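Local structure of CDP-glucose-4,6-dehydratase (Yersinia pseudotuberculosis, 1RKX) at residues C[125-131]-C[185-191]; C[256-262]-C[309-314]; C[111-116]-C[167-171]. The protein converts CDP-D-glucose to CDP-4-keto-6-deoxy-D-glucose, a 4,6-dehydration that uses NAD bound in a Rossmann fold of the short-chain dehydrogenase/reductase family. All blocks are in the same frame, centred on the assembly; numbering follows the deposited sequence.

Contact 1 (C[125-131]-C[185-191]); sequences KAVVNIT and GTAVATV. With NAD (nicotinamide-adenine-dinucleotide), chain G.
Gly185 opens segment 185-191 with its carbonyl turned to Lys125: Lys125 CA offers a CA-H...O contact to Gly185 O (3.5 Å), while Lys125 NZ is bonded to Tyr181 OH. Thr186 follows, its CG2 against Val127 CG2 and its OG1 bonded to Val124 O. With Ala187 the parallel pairing begins: Ala187 N donates to Lys125 O, and Ala187 O accepts from Val127 N at 3.0 Å. Val188 lies side by side with Val127 on the face turned to helix 156-175, Val188 CG2 4.1 Å from Val127 CB. Ala189 both gives and takes; its N-H reaches Val127 O, and its O receives Asn129 N (2.9 Å). Thr190 packs its CG2 beside Asn129, and Thr190 CA approaches Asn129 O at 3.2 Å. Thr190 OG1 is instead held by Glu165, whose other carboxylate oxygen takes Thr131 OG1, so one acid bridges the two strand ends. Val191, on the opposite face, closes the pairing through Asn129 O and Thr131 N. Its methyls divide the work: chi1 of -68° turns CG1 toward Val128 CG1 (3.7 Å) and sets CG2 against Ile130 CG1 (3.5 Å), under Tyr242 and Leu245 of helix 236-251. Beyond this pair, Ile130 CG2 touches NAD O4D at 3.5 Å, and Thr131 O accepts a hydrogen bond from Lys161 NZ, which also binds NAD. Neighbouring parallel strands with helices over both faces, ending in residues that line the dinucleotide pocket, are typical of the Rossmann fold.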
loop_
_atom_site.group_PDB
_atom_site.type_symbol
_atom_site.label_atom_id
_atom_site.label_comp_id
_atom_site.label_asym_id
_atom_site.label_seq_id
_atom_site.Cartn_x
_atom_site.Cartn_y
_atom_site.Cartn_z
ATOM N N LYS C 125 -27.802 6.597 -19.910
ATOM C CA LYS C 125 -27.902 5.650 -18.804
ATOM C C LYS C 125 -26.587 4.940 -18.480
ATOM O O LYS C 125 -26.295 4.661 -17.314
ATOM C CB LYS C 125 -28.979 4.602 -19.118
ATOM C CG LYS C 125 -30.390 5.165 -19.320
ATOM C CD LYS C 125 -31.238 5.018 -18.064
ATOM C CE LYS C 125 -30.658 5.819 -16.913
ATOM N NZ LYS C 125 -31.224 5.446 -15.584
ATOM N N ALA C 126 -25.799 4.647 -19.508
ATOM C CA ALA C 126 -24.529 3.955 -19.309
ATOM C C ALA C 126 -23.399 4.542 -20.140
ATOM O O ALA C 126 -23.547 4.781 -21.340
ATOM C CB ALA C 126 -24.685 2.470 -19.632
ATOM N N VAL C 127 -22.263 4.769 -19.489
ATOM C CA VAL C 127 -21.095 5.309 -20.165
ATOM C C VAL C 127 -19.917 4.380 -19.889
ATOM O O VAL C 127 -19.581 4.102 -18.732
ATOM C CB VAL C 127 -20.738 6.726 -19.655
ATOM C CG1 VAL C 127 -19.511 7.264 -20.412
ATOM C CG2 VAL C 127 -21.924 7.663 -19.836
ATOM N N VAL C 128 -19.303 3.889 -20.956
ATOM C CA VAL C 128 -18.159 3.009 -20.833
ATOM C C VAL C 128 -16.984 3.700 -21.506
ATOM O O VAL C 128 -16.916 3.799 -22.732
ATOM C CB VAL C 128 -18.415 1.650 -21.504
ATOM C CG1 VAL C 128 -17.134 0.817 -21.490
ATOM C CG2 VAL C 128 -19.520 0.911 -20.761
ATOM N N ASN C 129 -16.069 4.193 -20.685
ATOM C CA ASN C 129 -14.907 4.894 -21.188
ATOM C C ASN C 129 -13.696 3.973 -21.276
ATOM O O ASN C 129 -13.190 3.496 -20.264
ATOM C CB ASN C 129 -14.602 6.093 -20.285
ATOM C CG ASN C 129 -13.299 6.763 -20.640
ATOM O OD1 ASN C 129 -12.842 6.682 -21.780
ATOM N ND2 ASN C 129 -12.696 7.445 -19.669
ATOM N N ILE C 130 -13.245 3.729 -22.498
ATOM C CA ILE C 130 -12.088 2.882 -22.742
ATOM C C ILE C 130 -10.812 3.683 -22.501
ATOM O O ILE C 130 -10.537 4.673 -23.190
ATOM C CB ILE C 130 -12.059 2.351 -24.198
ATOM C CG1 ILE C 130 -13.107 1.252 -24.382
ATOM C CG2 ILE C 130 -10.679 1.794 -24.531
ATOM C CD1 ILE C 130 -14.534 1.724 -24.213
ATOM N N THR C 131 -10.035 3.259 -21.514
ATOM C CA THR C 131 -8.783 3.942 -21.229
ATOM C C THR C 131 -7.662 3.047 -21.750
ATOM O O THR C 131 -7.427 3.004 -22.962
ATOM C CB THR C 131 -8.643 4.239 -19.711
ATOM O OG1 THR C 131 -8.727 3.026 -18.955
ATOM C CG2 THR C 131 -9.752 5.184 -19.269
ATOM N N GLY C 185 -29.398 9.535 -13.251
ATOM C CA GLY C 185 -29.544 8.232 -13.878
ATOM C C GLY C 185 -28.402 7.765 -14.765
ATOM O O GLY C 185 -28.580 6.863 -15.577
ATOM N N THR C 186 -27.222 8.356 -14.610
ATOM C CA THR C 186 -26.083 7.969 -15.440
ATOM C C THR C 186 -25.058 7.138 -14.669
ATOM O O THR C 186 -24.554 7.570 -13.634
ATOM C CB THR C 186 -25.377 9.217 -16.010
ATOM O OG1 THR C 186 -26.338 10.044 -16.684
ATOM C CG2 THR C 186 -24.290 8.810 -17.000
ATOM N N ALA C 187 -24.764 5.942 -15.178
ATOM C CA ALA C 187 -23.796 5.041 -14.559
ATOM C C ALA C 187 -22.533 5.083 -15.419
ATOM O O ALA C 187 -22.530 4.603 -16.548
ATOM C CB ALA C 187 -24.357 3.620 -14.503
ATOM N N VAL C 188 -21.466 5.657 -14.871
ATOM C CA VAL C 188 -20.205 5.817 -15.596
ATOM C C VAL C 188 -19.078 4.894 -15.132
ATOM O O VAL C 188 -18.772 4.821 -13.943
ATOM C CB VAL C 188 -19.712 7.273 -15.478
ATOM C CG1 VAL C 188 -18.468 7.480 -16.348
ATOM C CG2 VAL C 188 -20.826 8.230 -15.887
ATOM N N ALA C 189 -18.448 4.211 -16.084
ATOM C CA ALA C 189 -17.359 3.296 -15.762
ATOM C C ALA C 189 -16.192 3.419 -16.739
ATOM O O ALA C 189 -16.326 3.990 -17.821
ATOM C CB ALA C 189 -17.874 1.858 -15.771
ATOM N N THR C 190 -15.038 2.899 -16.336
ATOM C CA THR C 190 -13.876 2.882 -17.212
ATOM C C THR C 190 -13.493 1.421 -17.391
ATOM O O THR C 190 -13.731 0.596 -16.503
ATOM C CB THR C 190 -12.663 3.664 -16.636
ATOM O OG1 THR C 190 -12.354 3.193 -15.317
ATOM C CG2 THR C 190 -12.962 5.159 -16.600
ATOM N N VAL C 191 -12.928 1.093 -18.547
ATOM C CA VAL C 191 -12.508 -0.272 -18.822
ATOM C C VAL C 191 -11.045 -0.259 -19.249
ATOM O O VAL C 191 -10.618 0.560 -20.062
ATOM C CB VAL C 191 -13.402 -0.942 -19.904
ATOM C CG1 VAL C 191 -14.804 -1.142 -19.346
ATOM C CG2 VAL C 191 -13.451 -0.099 -21.167
HETATM P PA NAD G . -7.299 2.709 -33.638
HETATM O O1A NAD G . -6.225 3.668 -33.977
HETATM O O2A NAD G . -7.601 1.649 -34.636
HETATM O O5B NAD G . -8.670 3.485 -33.317
HETATM C C5B NAD G . -8.603 4.808 -32.731
HETATM C C4B NAD G . -9.877 5.602 -33.029
HETATM O O4B NAD G . -9.608 6.872 -32.393
HETATM C C3B NAD G . -10.057 5.903 -34.509
HETATM O O3B NAD G . -11.419 5.569 -34.845
HETATM C C2B NAD G . -9.732 7.383 -34.590
HETATM O O2B NAD G . -10.378 8.056 -35.707
HETATM C C1B NAD G . -10.152 7.862 -33.225
HETATM N N9A NAD G . -9.563 9.145 -32.877
HETATM C C8A NAD G . -8.255 9.416 -32.571
HETATM N N7A NAD G . -8.027 10.700 -32.308
HETATM C C5A NAD G . -9.265 11.294 -32.456
HETATM C C6A NAD G . -9.683 12.636 -32.318
HETATM N N6A NAD G . -8.921 13.661 -31.996
HETATM N N1A NAD G . -11.008 12.911 -32.538
HETATM C C2A NAD G . -11.830 11.864 -32.877
HETATM N N3A NAD G . -11.554 10.587 -33.034
HETATM C C4A NAD G . -10.232 10.355 -32.806
HETATM O O3 NAD G . -6.962 2.072 -32.254
HETATM P PN NAD G . -7.740 0.930 -31.378
HETATM O O1N NAD G . -6.791 -0.185 -31.310
HETATM O O2N NAD G . -9.005 0.588 -32.077
HETATM O O5D NAD G . -7.885 1.616 -29.959
HETATM C C5D NAD G . -9.214 1.848 -29.481
HETATM C C4D NAD G . -9.167 2.430 -28.082
HETATM O O4D NAD G . -8.598 1.364 -27.251
HETATM C C3D NAD G . -8.270 3.640 -27.816
HETATM O O3D NAD G . -8.847 4.397 -26.733
HETATM C C2D NAD G . -6.963 2.983 -27.393
HETATM O O2D NAD G . -6.152 3.907 -26.648
HETATM C C1D NAD G . -7.475 1.846 -26.549
HETATM N N1N NAD G . -6.480 0.794 -26.378
HETATM C C2N NAD G . -6.165 -0.127 -27.393
HETATM C C3N NAD G . -5.202 -1.246 -27.148
HETATM C C7N NAD G . -4.971 -2.201 -28.247
HETATM O O7N NAD G . -4.187 -3.135 -28.017
HETATM N N7N NAD G . -5.561 -2.103 -29.456
HETATM C C4N NAD G . -4.453 -1.283 -25.835
HETATM C C5N NAD G . -4.888 -0.216 -24.883
HETATM C C6N NAD G . -5.796 0.705 -25.126
#

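Contact 2 (C[256-262]-C[309-314])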
loop_
_atom_site.group_PDB
_atom_site.type_symbol
_atom_site.label_atom_id
_atom_site.label_comp_id
_atom_site.label_asym_id
_atom_site.label_seq_id
_atom_site.Cartn_x
_atom_site.Cartn_y
_atom_site.Cartn_z
ATOM N N TYR C 256 -22.150 -0.598 -10.645
ATOM C CA TYR C 256 -21.066 -0.968 -11.542
ATOM C C TYR C 256 -20.265 0.208 -12.089
ATOM O O TYR C 256 -19.400 0.022 -12.944
ATOM C CB TYR C 256 -21.618 -1.801 -12.697
ATOM C CG TYR C 256 -22.265 -3.085 -12.231
ATOM C CD1 TYR C 256 -23.613 -3.121 -11.871
ATOM C CD2 TYR C 256 -21.513 -4.251 -12.094
ATOM C CE1 TYR C 256 -24.195 -4.291 -11.384
ATOM C CE2 TYR C 256 -22.084 -5.425 -11.606
ATOM C CZ TYR C 256 -23.424 -5.440 -11.253
ATOM O OH TYR C 256 -23.984 -6.603 -10.769
ATOM N N ALA C 257 -20.546 1.406 -11.589
ATOM C CA ALA C 257 -19.860 2.618 -12.037
ATOM C C ALA C 257 -18.472 2.760 -11.403
ATOM O O ALA C 257 -18.255 3.600 -10.529
ATOM C CB ALA C 257 -20.722 3.852 -11.722
ATOM N N GLU C 258 -17.536 1.933 -11.858
ATOM C CA GLU C 258 -16.168 1.948 -11.347
ATOM C C GLU C 258 -15.228 1.554 -12.482
ATOM O O GLU C 258 -15.618 1.560 -13.649
ATOM C CB GLU C 258 -16.002 0.933 -10.209
ATOM C CG GLU C 258 -17.260 0.657 -9.410
ATOM C CD GLU C 258 -17.039 -0.351 -8.300
ATOM O OE1 GLU C 258 -16.343 -1.363 -8.542
ATOM O OE2 GLU C 258 -17.570 -0.133 -7.190
ATOM N N GLY C 259 -13.991 1.208 -12.130
ATOM C CA GLY C 259 -13.017 0.800 -13.130
ATOM C C GLY C 259 -12.974 -0.716 -13.242
ATOM O O GLY C 259 -13.127 -1.414 -12.236
ATOM N N TRP C 260 -12.744 -1.230 -14.450
ATOM C CA TRP C 260 -12.723 -2.674 -14.677
ATOM C C TRP C 260 -11.615 -3.170 -15.602
ATOM O O TRP C 260 -11.432 -2.643 -16.696
ATOM C CB TRP C 260 -14.059 -3.129 -15.276
ATOM C CG TRP C 260 -15.255 -2.774 -14.462
ATOM C CD1 TRP C 260 -15.874 -1.560 -14.397
ATOM C CD2 TRP C 260 -15.963 -3.638 -13.569
ATOM N NE1 TRP C 260 -16.929 -1.613 -13.517
ATOM C CE2 TRP C 260 -17.006 -2.877 -12.993
ATOM C CE3 TRP C 260 -15.819 -4.982 -13.197
ATOM C CZ2 TRP C 260 -17.904 -3.415 -12.061
ATOM C CZ3 TRP C 260 -16.711 -5.523 -12.269
ATOM C CH2 TRP C 260 -17.742 -4.734 -11.711
ATOM N N ASN C 261 -10.908 -4.209 -15.161
ATOM C CA ASN C 261 -9.833 -4.833 -15.932
ATOM C C ASN C 261 -10.369 -5.983 -16.788
ATOM O O ASN C 261 -11.185 -6.781 -16.325
ATOM C CB ASN C 261 -8.783 -5.460 -15.008
ATOM C CG ASN C 261 -7.890 -4.446 -14.324
ATOM O OD1 ASN C 261 -7.210 -4.782 -13.356
ATOM N ND2 ASN C 261 -7.864 -3.223 -14.823
ATOM N N PHE C 262 -9.887 -6.084 -18.021
ATOM C CA PHE C 262 -10.260 -7.190 -18.896
ATOM C C PHE C 262 -8.990 -7.697 -19.562
ATOM O O PHE C 262 -8.230 -6.928 -20.158
ATOM C CB PHE C 262 -11.293 -6.772 -19.951
ATOM C CG PHE C 262 -12.646 -6.438 -19.378
ATOM C CD1 PHE C 262 -13.027 -5.117 -19.192
ATOM C CD2 PHE C 262 -13.535 -7.449 -19.012
ATOM C CE1 PHE C 262 -14.271 -4.798 -18.654
ATOM C CE2 PHE C 262 -14.788 -7.141 -18.470
ATOM C CZ PHE C 262 -15.155 -5.818 -18.292
ATOM N N LYS C 309 -12.064 -9.062 -10.551
ATOM C CA LYS C 309 -13.257 -8.236 -10.374
ATOM C C LYS C 309 -14.302 -8.479 -11.468
ATOM O O LYS C 309 -15.474 -8.709 -11.172
ATOM C CB LYS C 309 -12.857 -6.763 -10.350
ATOM C CG LYS C 309 -13.961 -5.806 -9.955
ATOM C CD LYS C 309 -13.426 -4.380 -10.018
ATOM C CE LYS C 309 -14.461 -3.358 -9.657
ATOM N NZ LYS C 309 -13.829 -2.005 -9.584
ATOM N N ALA C 310 -13.877 -8.416 -12.726
ATOM C CA ALA C 310 -14.772 -8.653 -13.857
ATOM C C ALA C 310 -15.377 -10.058 -13.759
ATOM O O ALA C 310 -16.569 -10.262 -14.008
ATOM C CB ALA C 310 -14.000 -8.516 -15.167
ATOM N N LYS C 311 -14.544 -11.028 -13.405
ATOM C CA LYS C 311 -14.997 -12.408 -13.283
ATOM C C LYS C 311 -16.041 -12.579 -12.181
ATOM O O LYS C 311 -17.112 -13.136 -12.413
ATOM C CB LYS C 311 -13.808 -13.328 -12.999
ATOM C CG LYS C 311 -14.209 -14.765 -12.708
ATOM C CD LYS C 311 -13.006 -15.631 -12.367
ATOM C CE LYS C 311 -13.444 -17.053 -12.043
ATOM N NZ LYS C 311 -12.287 -17.974 -11.894
ATOM N N MET C 312 -15.719 -12.085 -10.991
ATOM C CA MET C 312 -16.589 -12.195 -9.825
ATOM C C MET C 312 -17.851 -11.336 -9.846
ATOM O O MET C 312 -18.941 -11.823 -9.553
ATOM C CB MET C 312 -15.798 -11.856 -8.557
ATOM C CG MET C 312 -14.583 -12.731 -8.306
ATOM S SD MET C 312 -15.010 -14.403 -7.799
ATOM C CE MET C 312 -14.777 -15.300 -9.338
ATOM N N GLN C 313 -17.706 -10.060 -10.182
ATOM C CA GLN C 313 -18.849 -9.152 -10.183
ATOM C C GLN C 313 -19.660 -9.072 -11.471
ATOM O O GLN C 313 -20.834 -8.713 -11.436
ATOM C CB GLN C 313 -18.389 -7.750 -9.778
ATOM C CG GLN C 313 -18.004 -7.644 -8.313
ATOM C CD GLN C 313 -17.456 -6.281 -7.953
ATOM O OE1 GLN C 313 -18.042 -5.255 -8.295
ATOM N NE2 GLN C 313 -16.330 -6.263 -7.251
ATOM N N LEU C 314 -19.049 -9.403 -12.602
ATOM C CA LEU C 314 -19.761 -9.350 -13.875
ATOM C C LEU C 314 -20.046 -10.734 -14.429
ATOM O O LEU C 314 -20.872 -10.892 -15.328
ATOM C CB LEU C 314 -18.952 -8.573 -14.918
ATOM C CG LEU C 314 -18.754 -7.065 -14.764
ATOM C CD1 LEU C 314 -17.831 -6.580 -15.870
ATOM C CD2 LEU C 314 -20.091 -6.353 -14.837
HETATM O O HOH W 1 -16.373 -3.315 -6.636
HETATM O O HOH W 2 -11.554 -7.274 -13.540
#
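An edge strand of the parallel sheet meets a short helix here, and the Trp260 indole, held between Lys309 on one face and Leu314 on the other, forms the centre of the contact. Lys309 is fully extended, its CG anti to the backbone N, and this straight chain lays CE over the six-membered ring, 3.9 Å from the centroid and only 3° off the normal. Lys309 NZ continues past it as a cation-pi partner, 4.8 Å from the same centroid. The ammonium then ends between two oxygens: it donates to Gly259 O in the carbonyl plane (2.8 Å) and forms a salt bridge with Glu258 OE1, a hydrogen bond that is itself weak. Below the other face, Leu314 CG makes a CH-pi contact, while Leu314 CD1 reaches Phe262 CZ at the edge of that ring and CD2 meets Tyr256 CD2 at 3.7 Å. Strand 259-261 is the outermost strand of the Rossmann sheet within this chain, bonded through its backbone to strand 187-192, and the helix packs against this edge strand, its segment axis at 114° to that of the strand. Trp260 is fixed in its own plane by NE1, which donates to Tyr256 O (3.0 Å); Glu258 N reaches that oxygen from the same face of its carbonyl plane. At the rim of the indole, Gln313 CB lies in plane, and the Gln313 amide is turned 72° to the ring. Ala310 CB touches Asn261 O, and lies 3.7 Å from Phe262 CE2. Two waters complete the junction: one donates to Glu258 OE1 and accepts from Gln313 NE2, the other accepts from Ala310 N and lies within hydrogen-bonding distance of Asn261 O.

Contact 3 (C[111-116]-C[167-171]); sequences TVYLLE and VTSSY
The polar part of the contact is a single bond, in which Tyr171 OH donates to Glu116 OE1 at 2.6 Å. It meets the oxygen on its anti side, 34° out of the carboxylate plane, and that plane stands 85° from the phenol ring, so the acid lies across the ring edge. A bend at chi2 brings the Glu116 carboxylate back to the hydroxyl, and its second oxygen, OE2, is taken by Arg119 and His120 of the same helix. Ring contacts come from Leu115: its CB sits over one face of Tyr171 in a CH-pi contact, 3.9 Å from the centroid and displaced toward the rim, with Leu115 CB to Tyr171 CD2 the nearest approach at 3.5 Å. Leu115 CD1 reaches back to Tyr171 CB. The aliphatic packing gathers around Val167, whose CG1 meets Val112 CG2 at 3.6 Å and Leu115 CD1 at 4.0 Å; the two valines cross at about a right angle. Val112 CG1 turns instead to the phenol oxygen, 3.7 Å from Tyr171 OH. On the side turned to the sheet, Thr111 CG2 lies against Thr168 OG1, which is bonded to Ala164 O and lies close to the Asn129 side chain. The helices run nearly parallel, at 24° with their axes 10.3 Å apart, on one side of the Rossmann sheet, and Pro100 of another subunit packs on Tyr171. The chemistry implies a mainly apolar helix interface with one buried phenol-carboxylate bond; the cationic partner at OE2 would be expected to favour a charged Glu116, making it a strong acceptor for the hydroxyl.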
loop_
_atom_site.group_PDB
_atom_site.type_symbol
_atom_site.label_atom_id
_atom_site.label_comp_id
_atom_site.label_asym_id
_atom_site.label_seq_id
_atom_site.Cartn_x
_atom_site.Cartn_y
_atom_site.Cartn_z
ATOM N N THR C 111 -11.785 13.305 -23.485
ATOM C CA THR C 111 -12.600 12.611 -22.497
ATOM C C THR C 111 -13.411 13.639 -21.703
ATOM O O THR C 111 -14.592 13.428 -21.423
ATOM C CB THR C 111 -11.711 11.772 -21.551
ATOM O OG1 THR C 111 -11.019 10.778 -22.319
ATOM C CG2 THR C 111 -12.549 11.089 -20.482
ATOM N N VAL C 112 -12.779 14.756 -21.346
ATOM C CA VAL C 112 -13.481 15.810 -20.618
ATOM C C VAL C 112 -14.667 16.328 -21.440
ATOM O O VAL C 112 -15.782 16.456 -20.920
ATOM C CB VAL C 112 -12.537 16.997 -20.289
ATOM C CG1 VAL C 112 -13.351 18.194 -19.793
ATOM C CG2 VAL C 112 -11.526 16.570 -19.221
ATOM N N TYR C 113 -14.433 16.614 -22.720
ATOM C CA TYR C 113 -15.497 17.112 -23.599
ATOM C C TYR C 113 -16.646 16.108 -23.749
ATOM O O TYR C 113 -17.818 16.491 -23.805
ATOM C CB TYR C 113 -14.931 17.448 -24.981
ATOM C CG TYR C 113 -13.916 18.580 -24.993
ATOM C CD1 TYR C 113 -12.924 18.632 -25.969
ATOM C CD2 TYR C 113 -13.941 19.592 -24.024
ATOM C CE1 TYR C 113 -11.978 19.651 -25.987
ATOM C CE2 TYR C 113 -12.995 20.626 -24.036
ATOM C CZ TYR C 113 -12.019 20.641 -25.020
ATOM O OH TYR C 113 -11.069 21.634 -25.048
ATOM N N LEU C 114 -16.311 14.824 -23.823
ATOM C CA LEU C 114 -17.331 13.787 -23.956
ATOM C C LEU C 114 -18.214 13.739 -22.710
ATOM O O LEU C 114 -19.450 13.737 -22.809
ATOM C CB LEU C 114 -16.680 12.416 -24.160
ATOM C CG LEU C 114 -17.716 11.289 -24.250
ATOM C CD1 LEU C 114 -17.848 10.843 -25.693
ATOM C CD2 LEU C 114 -17.312 10.131 -23.358
ATOM N N LEU C 115 -17.581 13.701 -21.540
ATOM C CA LEU C 115 -18.311 13.653 -20.277
ATOM C C LEU C 115 -19.125 14.926 -20.050
ATOM O O LEU C 115 -20.237 14.873 -19.520
ATOM C CB LEU C 115 -17.341 13.415 -19.112
ATOM C CG LEU C 115 -16.631 12.054 -19.158
ATOM C CD1 LEU C 115 -15.546 11.977 -18.083
ATOM C CD2 LEU C 115 -17.663 10.945 -18.962
ATOM N N GLU C 116 -18.586 16.069 -20.470
ATOM C CA GLU C 116 -19.301 17.335 -20.319
ATOM C C GLU C 116 -20.562 17.321 -21.190
ATOM O O GLU C 116 -21.631 17.768 -20.767
ATOM C CB GLU C 116 -18.395 18.504 -20.727
ATOM C CG GLU C 116 -18.983 19.899 -20.496
ATOM C CD GLU C 116 -19.185 20.241 -19.025
ATOM O OE1 GLU C 116 -18.747 19.471 -18.141
ATOM O OE2 GLU C 116 -19.788 21.303 -18.753
ATOM N N VAL C 167 -9.898 11.900 -14.612
ATOM C CA VAL C 167 -10.985 12.747 -15.111
ATOM C C VAL C 167 -12.341 12.060 -14.947
ATOM O O VAL C 167 -13.297 12.668 -14.463
ATOM C CB VAL C 167 -10.792 13.089 -16.615
ATOM C CG1 VAL C 167 -12.088 13.678 -17.203
ATOM C CG2 VAL C 167 -9.645 14.086 -16.778
ATOM N N THR C 168 -12.420 10.801 -15.359
ATOM C CA THR C 168 -13.673 10.061 -15.265
ATOM C C THR C 168 -14.099 9.923 -13.812
ATOM O O THR C 168 -15.274 10.071 -13.491
ATOM C CB THR C 168 -13.558 8.664 -15.900
ATOM O OG1 THR C 168 -13.084 8.786 -17.246
ATOM C CG2 THR C 168 -14.932 7.980 -15.924
ATOM N N SER C 169 -13.138 9.651 -12.932
ATOM C CA SER C 169 -13.433 9.515 -11.508
ATOM C C SER C 169 -14.023 10.806 -10.928
ATOM O O SER C 169 -15.006 10.774 -10.174
ATOM C CB SER C 169 -12.158 9.148 -10.748
ATOM O OG SER C 169 -12.401 9.079 -9.361
ATOM N N SER C 170 -13.425 11.946 -11.273
ATOM C CA SER C 170 -13.917 13.220 -10.761
ATOM C C SER C 170 -15.282 13.582 -11.337
ATOM O O SER C 170 -16.153 14.051 -10.605
ATOM C CB SER C 170 -12.936 14.355 -11.057
ATOM O OG SER C 170 -13.461 15.597 -10.590
ATOM N N TYR C 171 -15.469 13.372 -12.638
ATOM C CA TYR C 171 -16.755 13.691 -13.253
ATOM C C TYR C 171 -17.854 12.856 -12.614
ATOM O O TYR C 171 -18.943 13.359 -12.343
ATOM C CB TYR C 171 -16.724 13.450 -14.766
ATOM C CG TYR C 171 -16.619 14.729 -15.568
ATOM C CD1 TYR C 171 -15.404 15.406 -15.689
ATOM C CD2 TYR C 171 -17.749 15.296 -16.161
ATOM C CE1 TYR C 171 -15.318 16.620 -16.378
ATOM C CE2 TYR C 171 -17.677 16.508 -16.847
ATOM C CZ TYR C 171 -16.462 17.164 -16.953
ATOM O OH TYR C 171 -16.395 18.363 -17.634
#

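In the fold
From the N terminus, helix 100-121 supplies residues 111-116, then strand 126-130 opens contact 1. Helix 156-175 next returns to close contact 3 at 167-171, and strand 187-192 closes contact 1 at 185-191. The two loops therefore cross, and they also touch in space, where Thr168 packs on Val188 and Thr190. Contact 2 follows in series: strand 259-261 adds to the sheet beside strand 187-192, and its loop closes at helix 308-314. Contact 1 is the sheet's own pairing, contact 3 joins the helices on one of its faces, and contact 2 ties its edge to the later part of the chain. Contacts 2 and 3 do not touch, with centres about 20 Å apart.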